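Local atomic coordinates of maleate cis-trans isomerase (Pseudomonas putida, PDB entry 4FQ5), a protein that probably catalyses the cis-trans isomerisation of the central C2-C3 double bond of maleate, turning it into fumarate. Residues H112-H115 against R116-A119; A194-D197 against P198-P202; V125-N129 against D130-P134; Y160-P163 against L164-V168. The protein carries 1 engineered substitution. One frame throughout, in Å; residues are numbered along the deposited sequence.

Contact 1. Residues H112-H115 against R116-A119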
loop_
_atom_site.group_PDB
_atom_site.type_symbol
_atom_site.label_atom_id
_atom_site.label_comp_id
_atom_site.label_asym_id
_atom_site.label_seq_id
_atom_site.Cartn_x
_atom_site.Cartn_y
_atom_site.Cartn_z
ATOM N N HIS A 112 41.571 -2.911 -4.665
ATOM C CA HIS A 112 41.108 -4.287 -4.509
ATOM C C HIS A 112 40.870 -4.673 -3.077
ATOM O O HIS A 112 41.697 -4.403 -2.200
ATOM C CB HIS A 112 42.087 -5.264 -5.151
ATOM C CG HIS A 112 42.152 -5.171 -6.662
ATOM N ND1 HIS A 112 41.151 -4.655 -7.404
ATOM C CD2 HIS A 112 43.126 -5.593 -7.560
ATOM C CE1 HIS A 112 41.478 -4.718 -8.710
ATOM N NE2 HIS A 112 42.687 -5.293 -8.805
ATOM N N GLY A 113 39.724 -5.302 -2.834
ATOM C CA GLY A 113 39.362 -5.804 -1.515
ATOM C C GLY A 113 38.857 -4.760 -0.535
ATOM O O GLY A 113 38.628 -5.063 0.640
ATOM N N TYR A 114 38.664 -3.530 -1.002
ATOM C CA TYR A 114 38.250 -2.455 -0.104
ATOM C C TYR A 114 36.841 -2.638 0.459
ATOM O O TYR A 114 36.546 -2.130 1.542
ATOM C CB TYR A 114 38.399 -1.076 -0.755
ATOM C CG TYR A 114 38.218 0.070 0.216
ATOM C CD1 TYR A 114 37.075 0.875 0.178
ATOM C CD2 TYR A 114 39.188 0.350 1.183
ATOM C CE1 TYR A 114 36.913 1.933 1.068
ATOM C CE2 TYR A 114 39.034 1.402 2.073
ATOM C CZ TYR A 114 37.899 2.188 2.016
ATOM O OH TYR A 114 37.757 3.232 2.906
ATOM N N HIS A 115 35.975 -3.361 -0.251
ATOM C CA HIS A 115 34.625 -3.607 0.280
ATOM C C HIS A 115 34.641 -4.340 1.596
ATOM O O HIS A 115 33.802 -4.083 2.457
ATOM C CB HIS A 115 33.689 -4.257 -0.746
ATOM C CG HIS A 115 33.928 -5.725 -0.973
ATOM N ND1 HIS A 115 34.815 -6.185 -1.877
ATOM C CD2 HIS A 115 33.325 -6.846 -0.407
ATOM C CE1 HIS A 115 34.799 -7.533 -1.875
ATOM N NE2 HIS A 115 33.882 -7.935 -0.977
ATOM N N ARG A 116 35.613 -5.234 1.776
ATOM C CA ARG A 116 35.797 -5.912 3.061
ATOM C C ARG A 116 36.318 -4.953 4.124
ATOM O O ARG A 116 35.857 -4.983 5.266
ATOM C CB ARG A 116 36.748 -7.103 2.931
ATOM C CG ARG A 116 36.114 -8.472 3.111
ATOM C CD ARG A 116 34.962 -8.721 2.153
ATOM N NE ARG A 116 34.731 -10.150 1.947
ATOM C CZ ARG A 116 33.546 -10.693 1.674
ATOM N NH1 ARG A 116 33.448 -12.002 1.497
ATOM N NH2 ARG A 116 32.457 -9.934 1.582
ATOM N N VAL A 117 37.284 -4.116 3.742
ATOM C CA VAL A 117 37.857 -3.137 4.657
ATOM C C VAL A 117 36.757 -2.210 5.168
ATOM O O VAL A 117 36.612 -2.017 6.377
ATOM C CB VAL A 117 38.975 -2.302 3.989
ATOM C CG1 VAL A 117 39.469 -1.212 4.933
ATOM C CG2 VAL A 117 40.128 -3.194 3.564
ATOM N N SER A 118 35.986 -1.659 4.230
ATOM C CA SER A 118 34.906 -0.717 4.525
ATOM C C SER A 118 33.857 -1.309 5.463
ATOM O O SER A 118 33.512 -0.692 6.467
ATOM C CB SER A 118 34.243 -0.242 3.229
ATOM O OG SER A 118 33.179 0.659 3.508
ATOM N N ALA A 119 33.361 -2.502 5.138
ATOM C CA ALA A 119 32.367 -3.183 5.975
ATOM C C ALA A 119 32.879 -3.416 7.404
ATOM O O ALA A 119 32.172 -3.145 8.372
ATOM C CB ALA A 119 31.943 -4.499 5.344
#

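Contact 2. Residues A194-D197 against P198-P202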
loop_
_atom_site.group_PDB
_atom_site.type_symbol
_atom_site.label_atom_id
_atom_site.label_comp_id
_atom_site.label_asym_id
_atom_site.label_seq_id
_atom_site.Cartn_x
_atom_site.Cartn_y
_atom_site.Cartn_z
ATOM N N ALA A 194 20.835 10.691 -12.454
ATOM C CA ALA A 194 19.461 10.453 -11.996
ATOM C C ALA A 194 18.416 10.739 -13.074
ATOM O O ALA A 194 17.334 10.154 -13.062
ATOM C CB ALA A 194 19.165 11.269 -10.746
ATOM N N ALA A 195 18.748 11.631 -14.006
ATOM C CA ALA A 195 17.813 12.050 -15.051
ATOM C C ALA A 195 17.789 11.101 -16.253
ATOM O O ALA A 195 16.938 11.245 -17.131
ATOM C CB ALA A 195 18.100 13.481 -15.494
ATOM N N HIS A 196 18.713 10.140 -16.288
ATOM C CA HIS A 196 18.777 9.164 -17.378
ATOM C C HIS A 196 17.542 8.309 -17.405
ATOM O O HIS A 196 17.180 7.681 -16.401
ATOM C CB HIS A 196 20.021 8.287 -17.273
ATOM C CG HIS A 196 20.111 7.230 -18.348
ATOM N ND1 HIS A 196 20.549 7.496 -19.595
ATOM C CD2 HIS A 196 19.793 5.878 -18.327
ATOM C CE1 HIS A 196 20.508 6.372 -20.333
ATOM N NE2 HIS A 196 20.046 5.382 -19.555
ATOM N N ASP A 197 16.893 8.278 -18.565
ATOM C CA ASP A 197 15.643 7.545 -18.746
ATOM C C ASP A 197 15.887 6.041 -18.662
ATOM O O ASP A 197 16.610 5.486 -19.492
ATOM C CB ASP A 197 15.014 7.926 -20.093
ATOM C CG ASP A 197 13.592 7.404 -20.261
ATOM O OD1 ASP A 197 13.200 6.396 -19.621
ATOM O OD2 ASP A 197 12.864 8.007 -21.068
ATOM N N PRO A 198 15.291 5.368 -17.654
ATOM C CA PRO A 198 15.485 3.918 -17.535
ATOM C C PRO A 198 14.918 3.120 -18.716
ATOM O O PRO A 198 15.304 1.966 -18.918
ATOM C CB PRO A 198 14.759 3.561 -16.231
ATOM C CG PRO A 198 13.798 4.679 -16.001
ATOM C CD PRO A 198 14.441 5.905 -16.576
ATOM N N MET A 199 14.033 3.735 -19.499
ATOM C CA MET A 199 13.464 3.060 -20.667
ATOM C C MET A 199 14.445 2.998 -21.841
ATOM O O MET A 199 14.218 2.264 -22.801
ATOM C CB MET A 199 12.125 3.682 -21.089
ATOM C CG MET A 199 10.983 3.467 -20.095
ATOM S SD MET A 199 10.795 1.781 -19.466
ATOM C CE MET A 199 10.648 0.847 -20.990
ATOM N N ASN A 200 15.540 3.752 -21.746
ATOM C CA ASN A 200 16.659 3.617 -22.669
ATOM C C ASN A 200 17.441 2.327 -22.446
ATOM O O ASN A 200 18.109 1.847 -23.354
ATOM C CB ASN A 200 17.626 4.803 -22.549
ATOM C CG ASN A 200 17.034 6.106 -23.045
ATOM O OD1 ASN A 200 16.103 6.121 -23.845
ATOM N ND2 ASN A 200 17.584 7.216 -22.574
ATOM N N LEU A 201 17.364 1.774 -21.236
ATOM C CA LEU A 201 18.227 0.654 -20.852
ATOM C C LEU A 201 18.007 -0.648 -21.635
ATOM O O LEU A 201 18.987 -1.315 -21.973
ATOM C CB LEU A 201 18.193 0.405 -19.334
ATOM C CG LEU A 201 18.763 1.519 -18.446
ATOM C CD1 LEU A 201 18.456 1.228 -16.984
ATOM C CD2 LEU A 201 20.264 1.688 -18.653
ATOM N N PRO A 202 16.735 -1.020 -21.920
ATOM C CA PRO A 202 16.530 -2.225 -22.724
ATOM C C PRO A 202 17.229 -2.181 -24.096
ATOM O O PRO A 202 17.766 -3.193 -24.533
ATOM C CB PRO A 202 15.009 -2.281 -22.882
ATOM C CG PRO A 202 14.497 -1.630 -21.641
ATOM C CD PRO A 202 15.454 -0.491 -21.411
#

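Contact 3. Residues V125-N129 against D130-P134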
loop_
_atom_site.group_PDB
_atom_site.type_symbol
_atom_site.label_atom_id
_atom_site.label_comp_id
_atom_site.label_asym_id
_atom_site.label_seq_id
_atom_site.Cartn_x
_atom_site.Cartn_y
_atom_site.Cartn_z
ATOM N N VAL A 125 33.021 0.916 13.963
ATOM C CA VAL A 125 32.486 2.226 14.326
ATOM C C VAL A 125 31.132 2.085 15.040
ATOM O O VAL A 125 30.909 2.726 16.070
ATOM C CB VAL A 125 32.374 3.159 13.096
ATOM C CG1 VAL A 125 31.622 4.437 13.435
ATOM C CG2 VAL A 125 33.755 3.487 12.540
ATOM N N THR A 126 30.244 1.236 14.514
ATOM C CA THR A 126 28.917 1.062 15.127
ATOM C C THR A 126 29.017 0.338 16.464
ATOM O O THR A 126 28.305 0.680 17.415
ATOM C CB THR A 126 27.892 0.341 14.216
ATOM O OG1 THR A 126 28.287 -1.020 13.984
ATOM C CG2 THR A 126 27.724 1.076 12.896
ATOM N N GLU A 127 29.899 -0.659 16.519
ATOM C CA GLU A 127 30.127 -1.429 17.736
ATOM C C GLU A 127 30.627 -0.527 18.871
ATOM O O GLU A 127 30.137 -0.621 20.001
ATOM C CB GLU A 127 31.103 -2.572 17.468
ATOM C CG GLU A 127 31.366 -3.465 18.668
ATOM C CD GLU A 127 32.294 -4.626 18.352
ATOM O OE1 GLU A 127 32.760 -4.742 17.195
ATOM O OE2 GLU A 127 32.557 -5.431 19.273
ATOM N N ASN A 128 31.571 0.361 18.562
ATOM C CA ASN A 128 32.089 1.301 19.562
ATOM C C ASN A 128 31.127 2.441 19.881
ATOM O O ASN A 128 31.335 3.188 20.841
ATOM C CB ASN A 128 33.468 1.829 19.158
ATOM C CG ASN A 128 34.506 0.722 19.059
ATOM O OD1 ASN A 128 34.513 -0.216 19.863
ATOM N ND2 ASN A 128 35.389 0.823 18.069
ATOM N N ASN A 129 30.074 2.568 19.071
ATOM C CA ASN A 129 28.968 3.481 19.354
ATOM C C ASN A 129 27.814 2.735 20.040
ATOM O O ASN A 129 26.681 3.227 20.109
ATOM C CB ASN A 129 28.511 4.187 18.067
ATOM C CG ASN A 129 27.554 5.343 18.332
ATOM O OD1 ASN A 129 26.682 5.636 17.510
ATOM N ND2 ASN A 129 27.711 6.005 19.471
ATOM N N ASP A 130 28.128 1.535 20.532
ATOM C CA ASP A 130 27.238 0.722 21.368
ATOM C C ASP A 130 26.017 0.184 20.610
ATOM O O ASP A 130 24.974 -0.107 21.205
ATOM C CB ASP A 130 26.824 1.493 22.632
ATOM C CG ASP A 130 26.167 0.605 23.677
ATOM O OD1 ASP A 130 26.630 -0.539 23.885
ATOM O OD2 ASP A 130 25.180 1.058 24.291
ATOM N N ALA A 131 26.157 0.032 19.297
ATOM C CA ALA A 131 25.059 -0.473 18.477
ATOM C C ALA A 131 25.578 -1.237 17.259
ATOM O O ALA A 131 25.382 -0.802 16.122
ATOM C CB ALA A 131 24.150 0.677 18.058
ATOM N N ALA A 132 26.253 -2.361 17.503
ATOM C CA ALA A 132 26.792 -3.195 16.427
ATOM C C ALA A 132 25.696 -3.529 15.415
ATOM O O ALA A 132 24.627 -4.011 15.787
ATOM C CB ALA A 132 27.412 -4.468 16.991
ATOM N N THR A 133 25.969 -3.258 14.141
ATOM C CA THR A 133 24.978 -3.389 13.078
ATOM C C THR A 133 25.581 -4.158 11.913
ATOM O O THR A 133 26.732 -3.906 11.556
ATOM C CB THR A 133 24.578 -2.004 12.541
ATOM O OG1 THR A 133 24.401 -1.102 13.635
ATOM C CG2 THR A 133 23.300 -2.085 11.740
ATOM N N PRO A 134 24.808 -5.077 11.300
ATOM C CA PRO A 134 25.307 -5.634 10.037
ATOM C C PRO A 134 25.468 -4.534 8.989
ATOM O O PRO A 134 24.581 -3.685 8.818
ATOM C CB PRO A 134 24.235 -6.655 9.624
ATOM C CG PRO A 134 23.089 -6.460 10.564
ATOM C CD PRO A 134 23.612 -5.783 11.792
#

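Contact 4. Residues Y160-P163 against L164-V168. With MAE (maleic acid), chain C.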
loop_
_atom_site.group_PDB
_atom_site.type_symbol
_atom_site.label_atom_id
_atom_site.label_comp_id
_atom_site.label_asym_id
_atom_site.label_seq_id
_atom_site.Cartn_x
_atom_site.Cartn_y
_atom_site.Cartn_z
ATOM N N TYR A 160 29.152 5.771 -15.445
ATOM C CA TYR A 160 30.402 6.459 -15.133
ATOM C C TYR A 160 31.215 6.834 -16.364
ATOM O O TYR A 160 31.034 6.273 -17.448
ATOM C CB TYR A 160 31.314 5.595 -14.252
ATOM C CG TYR A 160 30.652 4.827 -13.134
ATOM C CD1 TYR A 160 29.879 5.468 -12.163
ATOM C CD2 TYR A 160 30.841 3.455 -13.024
ATOM C CE1 TYR A 160 29.296 4.749 -11.130
ATOM C CE2 TYR A 160 30.254 2.730 -12.009
ATOM C CZ TYR A 160 29.491 3.381 -11.060
ATOM O OH TYR A 160 28.921 2.636 -10.056
ATOM N N MET A 161 32.131 7.779 -16.159
ATOM C CA MET A 161 33.236 8.020 -17.081
ATOM C C MET A 161 34.040 6.733 -17.277
ATOM O O MET A 161 34.044 5.850 -16.414
ATOM C CB MET A 161 34.129 9.142 -16.550
ATOM C CG MET A 161 33.402 10.458 -16.307
ATOM S SD MET A 161 32.333 10.988 -17.672
ATOM C CE MET A 161 33.531 11.568 -18.879
ATOM N N LYS A 162 34.716 6.634 -18.415
ATOM C CA LYS A 162 35.375 5.394 -18.847
ATOM C C LYS A 162 36.426 4.833 -17.869
ATOM O O LYS A 162 36.423 3.628 -17.616
ATOM C CB LYS A 162 35.954 5.578 -20.258
ATOM C CG LYS A 162 36.583 4.345 -20.888
ATOM C CD LYS A 162 37.053 4.675 -22.300
ATOM C CE LYS A 162 37.808 3.515 -22.934
ATOM N NZ LYS A 162 38.207 3.855 -24.330
ATOM N N PRO A 163 37.319 5.693 -17.321
ATOM C CA PRO A 163 38.337 5.212 -16.359
ATOM C C PRO A 163 37.735 4.548 -15.117
ATOM O O PRO A 163 38.209 3.501 -14.680
ATOM C CB PRO A 163 39.066 6.499 -15.942
ATOM C CG PRO A 163 38.867 7.432 -17.091
ATOM C CD PRO A 163 37.499 7.126 -17.630
ATOM N N LEU A 164 36.706 5.178 -14.559
ATOM C CA LEU A 164 35.977 4.646 -13.403
ATOM C C LEU A 164 35.311 3.313 -13.721
ATOM O O LEU A 164 35.379 2.383 -12.917
ATOM C CB LEU A 164 34.939 5.669 -12.928
ATOM C CG LEU A 164 35.247 6.523 -11.693
ATOM C CD1 LEU A 164 36.727 6.596 -11.343
ATOM C CD2 LEU A 164 34.637 7.912 -11.823
ATOM N N THR A 165 34.682 3.225 -14.897
ATOM C CA THR A 165 34.064 1.979 -15.363
ATOM C C THR A 165 35.104 0.854 -15.449
ATOM O O THR A 165 34.834 -0.294 -15.071
ATOM C CB THR A 165 33.365 2.173 -16.729
ATOM O OG1 THR A 165 32.359 3.190 -16.614
ATOM C CG2 THR A 165 32.715 0.877 -17.209
ATOM N N GLU A 166 36.295 1.205 -15.933
ATOM C CA GLU A 166 37.409 0.267 -16.037
ATOM C C GLU A 166 37.779 -0.300 -14.678
ATOM O O GLU A 166 37.970 -1.503 -14.538
ATOM C CB GLU A 166 38.628 0.971 -16.622
ATOM C CG GLU A 166 39.266 0.226 -17.770
ATOM C CD GLU A 166 38.654 0.617 -19.095
ATOM O OE1 GLU A 166 39.025 1.692 -19.620
ATOM O OE2 GLU A 166 37.814 -0.154 -19.611
ATOM N N LEU A 167 37.887 0.580 -13.682
ATOM C CA LEU A 167 38.175 0.175 -12.304
ATOM C C LEU A 167 37.152 -0.832 -11.798
ATOM O O LEU A 167 37.517 -1.830 -11.180
ATOM C CB LEU A 167 38.203 1.392 -11.371
ATOM C CG LEU A 167 39.516 2.117 -11.040
ATOM C CD1 LEU A 167 40.360 2.442 -12.269
ATOM C CD2 LEU A 167 39.217 3.388 -10.260
ATOM N N VAL A 168 35.875 -0.559 -12.063
ATOM C CA VAL A 168 34.775 -1.409 -11.602
ATOM C C VAL A 168 34.872 -2.793 -12.229
ATOM O O VAL A 168 34.837 -3.807 -11.522
ATOM C CB VAL A 168 33.400 -0.758 -11.881
ATOM C CG1 VAL A 168 32.261 -1.743 -11.640
ATOM C CG2 VAL A 168 33.220 0.478 -11.010
HETATM C C1 MAE C . 25.918 7.026 -7.002
HETATM O O1 MAE C . 25.178 7.945 -6.617
HETATM O O2 MAE C . 25.644 6.273 -7.948
HETATM C C2 MAE C . 27.202 6.847 -6.308
HETATM C C3 MAE C . 27.952 5.763 -6.382
HETATM C C4 MAE C . 27.613 4.545 -7.152
HETATM O O3 MAE C . 28.305 4.266 -8.127
HETATM O O4 MAE C . 26.689 3.800 -6.809
#

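Contact 1. Residues H112-H115 against R116-A119
Tyr114 O receives the amide of Ser118 over 2.8 Å, the N-H pointing almost straight at the oxygen (173°) and lying nearly in line with the carbonyl bond. One residue on, Ala119 N reaches His115 O at 3.1 Å, this time from above the carbonyl plane. Before them Gly113 O takes only a weak bond from Arg116 N, at 3.2 Å, a short-span link that starts the helical winding before regular i to i+4 pairing takes over.

The side chains follow the same turn. The Tyr114 ring, carried by a CG anti to the backbone N (chi1 -170°), reaches forward past later residues: its CD2 lies 3.9 Å from Val117 CB, and its CE1 sits 4.1 Å from Ser118 CB. The tyrosine and valine side chains cross at about a right angle. Past them, the Tyr114 hydroxyl is hydrogen-bonded to Asp81 and Arg121.

His115 takes the less common helical rotamer (chi1 76°), with CG between N and the carbonyl carbon, and this lays one face of its ring over Arg116 N. The Arg116 chain, bent at chi2, runs alongside, bringing its CD to 3.4 Å from His115 NE2, while the guanidinium is steeply inclined to the imidazole. The other ring nitrogen, ND1, is hydrogen-bonded to Tyr171, so the ring is held by a neighbouring helix. With Gly113 at the N-cap, at positive phi, the arrangement is the first turn of an alpha-helix, here helix 114-128, which packs against Ile107 and Thr137.

Contact 2. Residues A194-D197 against P198-P202
His196 turns the edge of its ring to Leu201 CD2, while the Asn200 side chain crosses it at a slant, its amide plane steeply inclined to the imidazole. These are van der Waals neighbours, within the loop that leads to helix 201-206. Asp197 does the polar work. Its CG is anti to the backbone N (chi1 -170°), which swings the carboxylate forward along the chain until OD1 accepts the amide of Met199 at 2.8 Å. The donor stands above the carboxylate plane, and the closure from residue i to i+2 defines an Asx turn. OD1 also lies 3.3 Å from Met199 CB. The backbone carbonyl makes a second, wider closure: Asp197 O accepts Asn200 N at 3.0 Å, with an N-H angle of 153°, forming a beta turn whose second residue is Pro198. Asn200 completes the packing by placing its ND2 3.6 Å from Asp197 CB. The turn connects helix 190-194 to helix 201-206 at the surface; Leu201 reaches inward to Ser226 of a loop, and Met199 and Pro202 lean on helix 230-237 through Met232, Val233 and Gln236.

Contact 3. Residues V125-N129 against D130-P134
Thr126 O and Glu127 O, two of the last carbonyls of helix 114-128, are taken up by amides from the chain that doubles back over them, in a Schellman motif. Ala131 N reaches back five residues to Thr126 O at 2.9 Å, and inside that loop Asp130 N bonds to Glu127 O at 3.0 Å, from well above the carbonyl plane. Asp130 is the C-prime residue; its positive phi (68°) reverses the chain and lets both amides face the helix end. The chain then leaves for strand 135-137.

Among the side chains, Thr126 extends the closure. With OG1 set between the backbone N and the carbonyl carbon (chi1 66°), its hydroxyl accepts a hydrogen bond from Thr133 N at 3.2 Å, while it is also hydrogen-bonded to Arg123 O one turn earlier. One hydroxyl thus ties the last turn of the helix to the departing chain. Glu127 CB and Ala132 CB touch at 4.2 Å on the outer side, where Ala132 is exposed. Nearby, Asp130 O is held by Arg95, and Asn129 packs against Lys70 of the second subunit. The two threonine side chains cross at about a right angle, with Thr133 OG1 3.8 Å from Thr126 CB; that same Thr133 OG1 donates its proton to Ala131 O at 2.7 Å.

Contact 4. Residues Y160-P163 against L164-V168
The maleate pocket borders the start of helix 162-174, in the beta-alpha-beta unit that runs from strand 153-158 to strand 178-184, and Tyr160 joins the two. Its CB packs on Leu164 CB at 3.9 Å, and its CG, anti to the carbonyl carbon (chi1 -41°), sends the ring out toward the ligand with CE2 3.9 Å from Val168 CG2, the tyrosine and valine side chains crossing at about a right angle. Thr165 OG1 lies near the plane of the ring at its edge, 3.5 Å from Tyr160 CB. That hydroxyl is hydrogen-bonded to Thr158, whose OG1 also bonds Tyr160 N, so one threonine steadies both the tyrosine backbone and the residue beside its ring.

Met161 is the N-cap, and its carbonyl O takes Thr165 N at 3.1 Å in a nearly straight bond (165°). Glu166 N to Lys162 O, at 3.0 Å, follows in the same helical pattern. Lys162 and Glu166 run side by side without their charged ends touching; Glu166 OE2 bonds Tyr182 instead.

At the far end of the ring, Tyr160 OH donates to maleate O3 over 2.6 Å. Asn38, Asn190 and the amides of Val222 and Gln223 bond the ligand too, and the engineered Ala221 touches the ring. Neutral donors of this kind would be expected to hold the ligand in place and stabilise its negative charge.

How the contacts relate
Along the chain the order is contact 1, contact 3, contact 4, contact 2. Contacts 1 and 3 lie at the start and end of helix 114-128, their centres about 18 Å apart, and the chain leaving contact 3 enters strand 135-137 at the edge of one four-stranded parallel sheet. Contact 4 opens helix 162-174, which flanks the second such sheet; its nearest atoms are about 5 Å from contact 1, and Tyr171 of that helix meets His115. Contact 2 lies across the chain's centre from contacts 1 and 3, with centres about 30 and 37 Å away. Of the four, contact 4 alone touches maleate; the others form helix ends and turns away from the ligand.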